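Long-range contact in esterase (Alcaligenes sp., PDB 1QLW), which probably hydrolyses carboxylic esters, as an alpha/beta-hydrolase esterase: residues Ala60-Cys72 / Leu197-Tyr211. Sequence-based numbering, arbitrary orientation.
Sequences AKRYPITLIHGCC and LDGTVLLSHSQSGIY. With SO4 (sulfate ion), chain D.
Ile65-Ile68 and Thr200-His205 run parallel, their axes at 19°, joined by backbone hydrogen bonds such as Thr66 N to Val201 O (2.9 Å) and Leu203 N to Thr66 O (2.8 Å). Pro64 O takes two donors: Val201 N nearly head-on, and Thr200 OG1 at 2.8 Å from above the carbonyl plane. Thr200 OG1 also accepts the Thr66 hydroxyl, OG1 to OG1 2.9 Å, the two side chains crossing at about a right angle; chi1 of -177° swings it away from its own N and over to both partners. A valine here would probably cost Pro64 O its second donor and leave the Thr66 hydroxyl without this acceptor. Leu202 lies alongside Thr66; on the other face Leu67 and Leu203 point the same way, their CD2 atoms 3.8 Å apart. Ahead of both strands, Arg62 NH2 donates a hydrogen bond to Asp198 O (2.9 Å). Ser206, just past strand 200-205, has positive phi (57°), consistent with the nucleophile elbow of alpha/beta hydrolases. A water held by Cys71 N and Gln207 N, as in an oxyanion hole, donates to a sulfate that Ser206 OG also binds. Strand 65-68 lies between strands 99-103 and 200-205, with 223-229 on the far side of 200-205, while Leu193 and Leu190 of helix 185-197 cover Thr66 and Ile68.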
ATOM      1  N   ALA A  60     -18.685  -7.146  15.655  1.00 14.37           N
ATOM      2  CA  ALA A  60     -18.794  -7.139  14.214  1.00 14.83           C
ATOM      3  C   ALA A  60     -19.843  -8.099  13.699  1.00 14.59           C
ATOM      4  O   ALA A  60     -20.080  -9.157  14.277  1.00 16.05           O
ATOM      5  CB  ALA A  60     -17.461  -7.466  13.548  1.00 15.79           C
ATOM      6  N   LYS A  61     -20.456  -7.736  12.593  1.00 14.45           N
ATOM      7  CA  LYS A  61     -21.408  -8.616  11.926  1.00 15.29           C
ATOM      8  C   LYS A  61     -20.681  -9.901  11.524  1.00 15.43           C
ATOM      9  O   LYS A  61     -19.457  -9.945  11.366  1.00 15.90           O
ATOM     10  CB  LYS A  61     -22.023  -7.922  10.731  1.00 16.65           C
ATOM     11  CG  LYS A  61     -22.982  -6.815  11.187  1.00 20.05           C
ATOM     12  CD  LYS A  61     -23.482  -6.019  10.009  1.00 21.81           C
ATOM     13  CE  LYS A  61     -24.474  -4.927  10.325  1.00 24.07           C
ATOM     14  NZ  LYS A  61     -25.818  -5.453  10.679  1.00 25.95           N
ATOM     15  N   ARG A  62     -21.462 -10.963  11.351  1.00 16.63           N
ATOM     16  CA  ARG A  62     -20.911 -12.297  11.133  1.00 17.91           C
ATOM     17  C   ARG A  62     -19.961 -12.391   9.950  1.00 16.16           C
ATOM     18  O   ARG A  62     -18.951 -13.116  10.040  1.00 18.37           O
ATOM     19  CB  ARG A  62     -22.052 -13.301  10.956  1.00 20.81           C
ATOM     20  CG  ARG A  62     -21.662 -14.696  10.532  1.00 25.07           C
ATOM     21  CD  ARG A  62     -20.749 -15.436  11.479  1.00 28.37           C
ATOM     22  NE  ARG A  62     -20.305 -16.740  10.992  1.00 31.23           N
ATOM     23  CZ  ARG A  62     -19.254 -16.932  10.204  1.00 31.93           C
ATOM     24  NH1 ARG A  62     -18.522 -15.893   9.814  1.00 31.72           N
ATOM     25  NH2 ARG A  62     -18.915 -18.143   9.806  1.00 33.77           N
ATOM     26  N   TYR A  63     -20.280 -11.730   8.837  1.00 15.30           N
ATOM     27  CA  TYR A  63     -19.480 -11.855   7.638  1.00 15.62           C
ATOM     28  C   TYR A  63     -18.730 -10.579   7.317  1.00 14.34           C
ATOM     29  O   TYR A  63     -19.343  -9.537   7.091  1.00 15.92           O
ATOM     30  CB  TYR A  63     -20.381 -12.226   6.446  1.00 16.87           C
ATOM     31  CG  TYR A  63     -21.143 -13.518   6.669  1.00 18.84           C
ATOM     32  CD1 TYR A  63     -20.479 -14.734   6.798  1.00 21.82           C
ATOM     33  CD2 TYR A  63     -22.504 -13.493   6.892  1.00 21.23           C
ATOM     34  CE1 TYR A  63     -21.174 -15.916   7.031  1.00 25.44           C
ATOM     35  CE2 TYR A  63     -23.225 -14.657   7.118  1.00 25.10           C
ATOM     36  CZ  TYR A  63     -22.537 -15.849   7.175  1.00 25.75           C
ATOM     37  OH  TYR A  63     -23.254 -16.998   7.424  1.00 31.09           O
ATOM     38  N   PRO A  64     -17.405 -10.617   7.325  1.00 13.77           N
ATOM     39  CA  PRO A  64     -16.629  -9.465   6.886  1.00 12.94           C
ATOM     40  C   PRO A  64     -16.826  -9.184   5.405  1.00 13.06           C
ATOM     41  O   PRO A  64     -17.145 -10.093   4.640  1.00 16.40           O
ATOM     42  CB  PRO A  64     -15.176  -9.903   7.101  1.00 14.38           C
ATOM     43  CG  PRO A  64     -15.263 -10.925   8.191  1.00 15.58           C
ATOM     44  CD  PRO A  64     -16.521 -11.693   7.802  1.00 15.01           C
ATOM     45  N   ILE A  65     -16.552  -7.963   4.987  1.00 12.14           N
ATOM     46  CA  ILE A  65     -16.529  -7.578   3.591  1.00 12.31           C
ATOM     47  C   ILE A  65     -15.070  -7.443   3.159  1.00 11.52           C
ATOM     48  O   ILE A  65     -14.288  -6.749   3.806  1.00 12.84           O
ATOM     49  CB  ILE A  65     -17.310  -6.282   3.337  1.00 13.08           C
ATOM     50  CG1 ILE A  65     -18.774  -6.421   3.782  1.00 14.02           C
ATOM     51  CG2 ILE A  65     -17.211  -5.879   1.869  1.00 13.85           C
ATOM     52  CD1 ILE A  65     -19.571  -5.136   3.804  1.00 15.65           C
ATOM     53  N   THR A  66     -14.731  -8.132   2.074  1.00 11.91           N
ATOM     54  CA  THR A  66     -13.412  -8.023   1.454  1.00 11.84           C
ATOM     55  C   THR A  66     -13.549  -7.106   0.244  1.00 10.98           C
ATOM     56  O   THR A  66     -14.342  -7.396  -0.664  1.00 12.86           O
ATOM     57  CB  THR A  66     -12.897  -9.413   1.065  1.00 12.84           C
ATOM     58  OG1 THR A  66     -12.727 -10.219   2.238  1.00 13.59           O
ATOM     59  CG2 THR A  66     -11.565  -9.326   0.349  1.00 13.21           C
ATOM     60  N   LEU A  67     -12.801  -6.017   0.222  1.00 10.92           N
ATOM     61  CA  LEU A  67     -12.849  -4.992  -0.816  1.00 11.18           C
ATOM     62  C   LEU A  67     -11.676  -5.144  -1.768  1.00 11.41           C
ATOM     63  O   LEU A  67     -10.527  -5.156  -1.324  1.00 10.76           O
ATOM     64  CB  LEU A  67     -12.858  -3.584  -0.211  1.00 12.54           C
ATOM     65  CG  LEU A  67     -14.030  -3.239   0.705  1.00 13.59           C
ATOM     66  CD1 LEU A  67     -13.794  -1.878   1.371  0.52 14.43           C
ATOM     67  CD2 LEU A  67     -15.329  -3.203  -0.076  0.49 14.79           C
ATOM     68  N   ILE A  68     -11.982  -5.267  -3.058  1.00 10.80           N
ATOM     69  CA  ILE A  68     -11.035  -5.673  -4.085  1.00 10.91           C
ATOM     70  C   ILE A  68     -11.003  -4.646  -5.210  1.00 10.37           C
ATOM     71  O   ILE A  68     -11.946  -4.572  -6.020  1.00 11.30           O
ATOM     72  CB  ILE A  68     -11.436  -7.062  -4.630  1.00 11.17           C
ATOM     73  CG1 ILE A  68     -11.682  -8.100  -3.519  1.00 13.20           C
ATOM     74  CG2 ILE A  68     -10.410  -7.564  -5.637  1.00 12.70           C
ATOM     75  CD1 ILE A  68     -12.624  -9.202  -3.950  1.00 14.69           C
ATOM     76  N   HIS A  69      -9.967  -3.825  -5.262  1.00 10.56           N
ATOM     77  CA  HIS A  69      -9.837  -2.773  -6.257  1.00 11.24           C
ATOM     78  C   HIS A  69      -9.640  -3.333  -7.667  1.00 10.58           C
ATOM     79  O   HIS A  69      -9.314  -4.501  -7.860  1.00 12.02           O
ATOM     80  CB  HIS A  69      -8.669  -1.835  -5.892  1.00 10.82           C
ATOM     81  CG  HIS A  69      -7.340  -2.535  -6.000  1.00 10.03           C
ATOM     82  ND1 HIS A  69      -6.738  -2.718  -7.235  1.00 10.16           N
ATOM     83  CD2 HIS A  69      -6.522  -3.100  -5.092  1.00 10.24           C
ATOM     84  CE1 HIS A  69      -5.605  -3.401  -7.028  1.00 10.48           C
ATOM     85  NE2 HIS A  69      -5.441  -3.650  -5.738  1.00 10.79           N
ATOM     86  N   GLY A  70      -9.807  -2.429  -8.635  1.00 11.55           N
ATOM     87  CA  GLY A  70      -9.650  -2.758 -10.036  1.00 12.33           C
ATOM     88  C   GLY A  70      -8.359  -2.241 -10.646  1.00 11.22           C
ATOM     89  O   GLY A  70      -7.320  -2.214  -9.975  1.00 11.83           O
ATOM     90  N   CYS A  71      -8.386  -1.930 -11.943  1.00 12.20           N
ATOM     91  CA  CYS A  71      -7.158  -1.585 -12.636  1.00 12.48           C
ATOM     92  C   CYS A  71      -6.583  -0.284 -12.135  1.00 12.51           C
ATOM     93  O   CYS A  71      -7.276   0.595 -11.632  1.00 15.79           O
ATOM     94  CB  CYS A  71      -7.294  -1.420 -14.148  1.00 15.70           C
ATOM     95  SG  CYS A  71      -7.652   0.257 -14.718  1.00 18.81           S
ATOM     96  N   CYS A  72      -5.258  -0.132 -12.296  1.00 12.01           N
ATOM     97  CA  CYS A  72      -4.655   1.186 -12.280  1.00 12.47           C
ATOM     98  C   CYS A  72      -4.734   1.872 -10.924  1.00 10.97           C
ATOM     99  O   CYS A  72      -4.496   3.080 -10.833  1.00 12.21           O
ATOM    100  CB  CYS A  72      -5.400   2.068 -13.340  1.00 17.34           C
ATOM    101  SG  CYS A  72      -5.887   1.281 -14.856  1.00 19.94           S
ATOM    102  N   LEU A 197     -11.205 -16.848   6.742  1.00 18.99           N
ATOM    103  CA  LEU A 197     -12.236 -16.098   7.450  1.00 20.66           C
ATOM    104  C   LEU A 197     -13.474 -16.936   7.739  1.00 22.31           C
ATOM    105  O   LEU A 197     -14.238 -16.579   8.634  1.00 24.99           O
ATOM    106  CB  LEU A 197     -12.635 -14.863   6.638  1.00 20.13           C
ATOM    107  CG  LEU A 197     -11.519 -13.834   6.422  1.00 19.57           C
ATOM    108  CD1 LEU A 197     -12.038 -12.652   5.632  1.00 19.65           C
ATOM    109  CD2 LEU A 197     -10.891 -13.394   7.740  1.00 22.21           C
ATOM    110  N   ASP A 198     -13.694 -17.998   6.977  1.00 22.72           N
ATOM    111  CA  ASP A 198     -14.859 -18.846   7.117  1.00 22.80           C
ATOM    112  C   ASP A 198     -16.126 -18.047   6.851  1.00 20.58           C
ATOM    113  O   ASP A 198     -17.115 -18.146   7.569  1.00 21.69           O
ATOM    114  CB  ASP A 198     -14.891 -19.564   8.462  1.00 26.03           C
ATOM    115  CG  ASP A 198     -15.903 -20.700   8.497  1.00 30.06           C
ATOM    116  OD1 ASP A 198     -16.111 -21.338   7.444  1.00 32.51           O
ATOM    117  OD2 ASP A 198     -16.489 -20.908   9.576  1.00 32.63           O
ATOM    118  N   GLY A 199     -16.129 -17.304   5.736  1.00 21.20           N
ATOM    119  CA  GLY A 199     -17.323 -16.605   5.303  1.00 21.44           C
ATOM    120  C   GLY A 199     -17.098 -15.118   5.153  1.00 19.72           C
ATOM    121  O   GLY A 199     -17.006 -14.390   6.144  1.00 24.85           O
ATOM    122  N   THR A 200     -17.013 -14.651   3.921  1.00 17.20           N
ATOM    123  CA  THR A 200     -16.847 -13.238   3.636  1.00 14.86           C
ATOM    124  C   THR A 200     -17.662 -12.878   2.405  1.00 14.09           C
ATOM    125  O   THR A 200     -17.913 -13.708   1.520  1.00 16.22           O
ATOM    126  CB  THR A 200     -15.351 -12.883   3.410  1.00 15.05           C
ATOM    127  OG1 THR A 200     -15.183 -11.477   3.190  1.00 15.00           O
ATOM    128  CG2 THR A 200     -14.728 -13.622   2.238  1.00 17.35           C
ATOM    129  N   VAL A 201     -18.071 -11.631   2.357  1.00 13.94           N
ATOM    130  CA  VAL A 201     -18.711 -11.057   1.191  1.00 13.72           C
ATOM    131  C   VAL A 201     -17.574 -10.468   0.345  1.00 13.52           C
ATOM    132  O   VAL A 201     -16.859  -9.583   0.829  1.00 17.25           O
ATOM    133  CB  VAL A 201     -19.692  -9.947   1.551  1.00 14.96           C
ATOM    134  CG1 VAL A 201     -20.251  -9.255   0.320  1.00 15.88           C
ATOM    135  CG2 VAL A 201     -20.805 -10.502   2.438  1.00 16.62           C
ATOM    136  N   LEU A 202     -17.408 -10.907  -0.892  1.00 12.53           N
ATOM    137  CA  LEU A 202     -16.388 -10.379  -1.787  1.00 12.57           C
ATOM    138  C   LEU A 202     -16.976  -9.232  -2.590  1.00 12.35           C
ATOM    139  O   LEU A 202     -17.977  -9.447  -3.281  1.00 14.53           O
ATOM    140  CB  LEU A 202     -15.863 -11.467  -2.727  1.00 13.12           C
ATOM    141  CG  LEU A 202     -15.208 -12.683  -2.065  1.00 14.14           C
ATOM    142  CD1 LEU A 202     -14.787 -13.704  -3.113  1.00 16.74           C
ATOM    143  CD2 LEU A 202     -14.030 -12.321  -1.184  1.00 15.68           C
ATOM    144  N   LEU A 203     -16.355  -8.064  -2.532  1.00 11.41           N
ATOM    145  CA  LEU A 203     -16.812  -6.879  -3.252  1.00 11.76           C
ATOM    146  C   LEU A 203     -15.679  -6.417  -4.161  1.00 11.74           C
ATOM    147  O   LEU A 203     -14.603  -6.051  -3.706  1.00 12.64           O
ATOM    148  CB  LEU A 203     -17.245  -5.803  -2.273  1.00 14.04           C
ATOM    149  CG  LEU A 203     -17.972  -4.608  -2.894  1.00 16.94           C
ATOM    150  CD1 LEU A 203     -18.854  -3.932  -1.862  1.00 17.99           C
ATOM    151  CD2 LEU A 203     -16.992  -3.646  -3.515  1.00 18.41           C
ATOM    152  N   SER A 204     -15.928  -6.483  -5.468  1.00 11.82           N
ATOM    153  CA  SER A 204     -14.926  -6.168  -6.478  1.00 12.61           C
ATOM    154  C   SER A 204     -15.355  -5.040  -7.391  1.00 11.72           C
ATOM    155  O   SER A 204     -16.476  -4.525  -7.326  1.00 12.01           O
ATOM    156  CB  SER A 204     -14.574  -7.413  -7.276  1.00 17.18           C
ATOM    157  OG  SER A 204     -15.719  -7.834  -7.988  1.00 19.86           O
ATOM    158  N   HIS A 205     -14.451  -4.641  -8.288  1.00 12.74           N
ATOM    159  CA  HIS A 205     -14.629  -3.461  -9.121  1.00 12.67           C
ATOM    160  C   HIS A 205     -13.921  -3.618 -10.449  1.00 12.45           C
ATOM    161  O   HIS A 205     -12.718  -3.864 -10.472  1.00 13.00           O
ATOM    162  CB  HIS A 205     -14.033  -2.235  -8.385  1.00 13.72           C
ATOM    163  CG  HIS A 205     -14.252  -0.912  -9.044  1.00 12.92           C
ATOM    164  ND1 HIS A 205     -13.286   0.078  -8.989  1.00 14.94           N
ATOM    165  CD2 HIS A 205     -15.311  -0.434  -9.735  1.00 13.07           C
ATOM    166  CE1 HIS A 205     -13.809   1.109  -9.655  1.00 15.35           C
ATOM    167  NE2 HIS A 205     -15.025   0.853 -10.107  1.00 14.55           N
ATOM    168  N   SER A 206     -14.618  -3.439 -11.571  1.00 14.71           N
ATOM    169  CA  SER A 206     -13.959  -3.262 -12.864  1.00 16.06           C
ATOM    170  C   SER A 206     -13.024  -4.380 -13.265  1.00 14.24           C
ATOM    171  O   SER A 206     -13.548  -5.483 -13.440  1.00 14.18           O
ATOM    172  CB  SER A 206     -13.298  -1.879 -12.852  1.00 19.86           C
ATOM    173  OG  SER A 206     -13.186  -1.405 -14.188  1.00 24.73           O
ATOM    174  N   GLN A 207     -11.714  -4.192 -13.415  1.00 12.93           N
ATOM    175  CA  GLN A 207     -10.805  -5.303 -13.730  1.00 12.34           C
ATOM    176  C   GLN A 207     -10.971  -6.490 -12.795  1.00 12.22           C
ATOM    177  O   GLN A 207     -10.828  -7.640 -13.220  1.00 12.98           O
ATOM    178  CB  GLN A 207      -9.377  -4.757 -13.581  1.00 12.71           C
ATOM    179  CG  GLN A 207      -8.255  -5.785 -13.680  1.00 13.09           C
ATOM    180  CD  GLN A 207      -6.986  -5.070 -13.272  1.00 11.87           C
ATOM    181  OE1 GLN A 207      -6.715  -4.925 -12.069  1.00 12.70           O
ATOM    182  NE2 GLN A 207      -6.233  -4.550 -14.218  1.00 12.38           N
ATOM    183  N   SER A 208     -11.200  -6.246 -11.507  1.00 12.10           N
ATOM    184  CA  SER A 208     -11.365  -7.350 -10.562  1.00 11.99           C
ATOM    185  C   SER A 208     -12.813  -7.796 -10.469  1.00 12.21           C
ATOM    186  O   SER A 208     -13.104  -8.721  -9.697  1.00 12.62           O
ATOM    187  CB  SER A 208     -10.858  -7.013  -9.166  1.00 11.81           C
ATOM    188  OG  SER A 208     -11.678  -5.992  -8.615  1.00 12.51           O
ATOM    189  N   GLY A 209     -13.705  -7.206 -11.254  1.00 12.61           N
ATOM    190  CA  GLY A 209     -15.107  -7.586 -11.230  1.00 13.26           C
ATOM    191  C   GLY A 209     -15.317  -9.080 -11.329  1.00 12.60           C
ATOM    192  O   GLY A 209     -16.125  -9.650 -10.590  1.00 14.58           O
ATOM    193  N   ILE A 210     -14.616  -9.717 -12.262  1.00 12.31           N
ATOM    194  CA  ILE A 210     -14.760 -11.152 -12.489  1.00 12.32           C
ATOM    195  C   ILE A 210     -14.102 -12.004 -11.415  1.00 11.91           C
ATOM    196  O   ILE A 210     -14.440 -13.177 -11.252  1.00 13.27           O
ATOM    197  CB  ILE A 210     -14.175 -11.494 -13.880  1.00 13.08           C
ATOM    198  CG1 ILE A 210     -14.622 -12.875 -14.362  1.00 13.58           C
ATOM    199  CG2 ILE A 210     -12.662 -11.386 -13.920  1.00 13.34           C
ATOM    200  CD1 ILE A 210     -16.115 -13.043 -14.540  1.00 15.38           C
ATOM    201  N   TYR A 211     -13.128 -11.446 -10.676  1.00 12.07           N
ATOM    202  CA  TYR A 211     -12.367 -12.256  -9.729  1.00 12.34           C
ATOM    203  C   TYR A 211     -13.187 -13.083  -8.771  1.00 11.99           C
ATOM    204  O   TYR A 211     -12.916 -14.279  -8.645  1.00 13.19           O
ATOM    205  CB  TYR A 211     -11.329 -11.452  -8.942  1.00 12.60           C
ATOM    206  CG  TYR A 211     -10.178 -10.823  -9.677  1.00 11.69           C
ATOM    207  CD1 TYR A 211      -9.948 -10.919 -11.044  1.00 12.21           C
ATOM    208  CD2 TYR A 211      -9.229 -10.118  -8.931  1.00 11.78           C
ATOM    209  CE1 TYR A 211      -8.864 -10.285 -11.634  1.00 12.10           C
ATOM    210  CE2 TYR A 211      -8.139  -9.501  -9.500  1.00 11.71           C
ATOM    211  CZ  TYR A 211      -7.956  -9.585 -10.867  1.00 11.37           C
ATOM    212  OH  TYR A 211      -6.899  -8.974 -11.503  1.00 12.73           O
TER
HETATM  213  S   SO4 D 576     -11.384  -3.487 -17.027  1.00 24.25           S
HETATM  214  O1  SO4 D 576     -11.332  -2.975 -18.451  1.00 23.73           O
HETATM  215  O2  SO4 D 576     -12.658  -2.934 -16.422  1.00 25.63           O
HETATM  216  O3  SO4 D 576     -10.180  -2.964 -16.312  1.00 24.13           O
HETATM  217  O4  SO4 D 576     -11.485  -4.968 -17.013  1.00 24.33           O
HETATM  218  O   HOH W   1     -16.254 -15.020   8.684  1.00 29.74           O
HETATM  219  O   HOH W   2     -10.757   0.015  -7.904  1.00 16.00           O
HETATM  220  O   HOH W   3     -10.406  -1.646 -13.831  1.00 22.01           O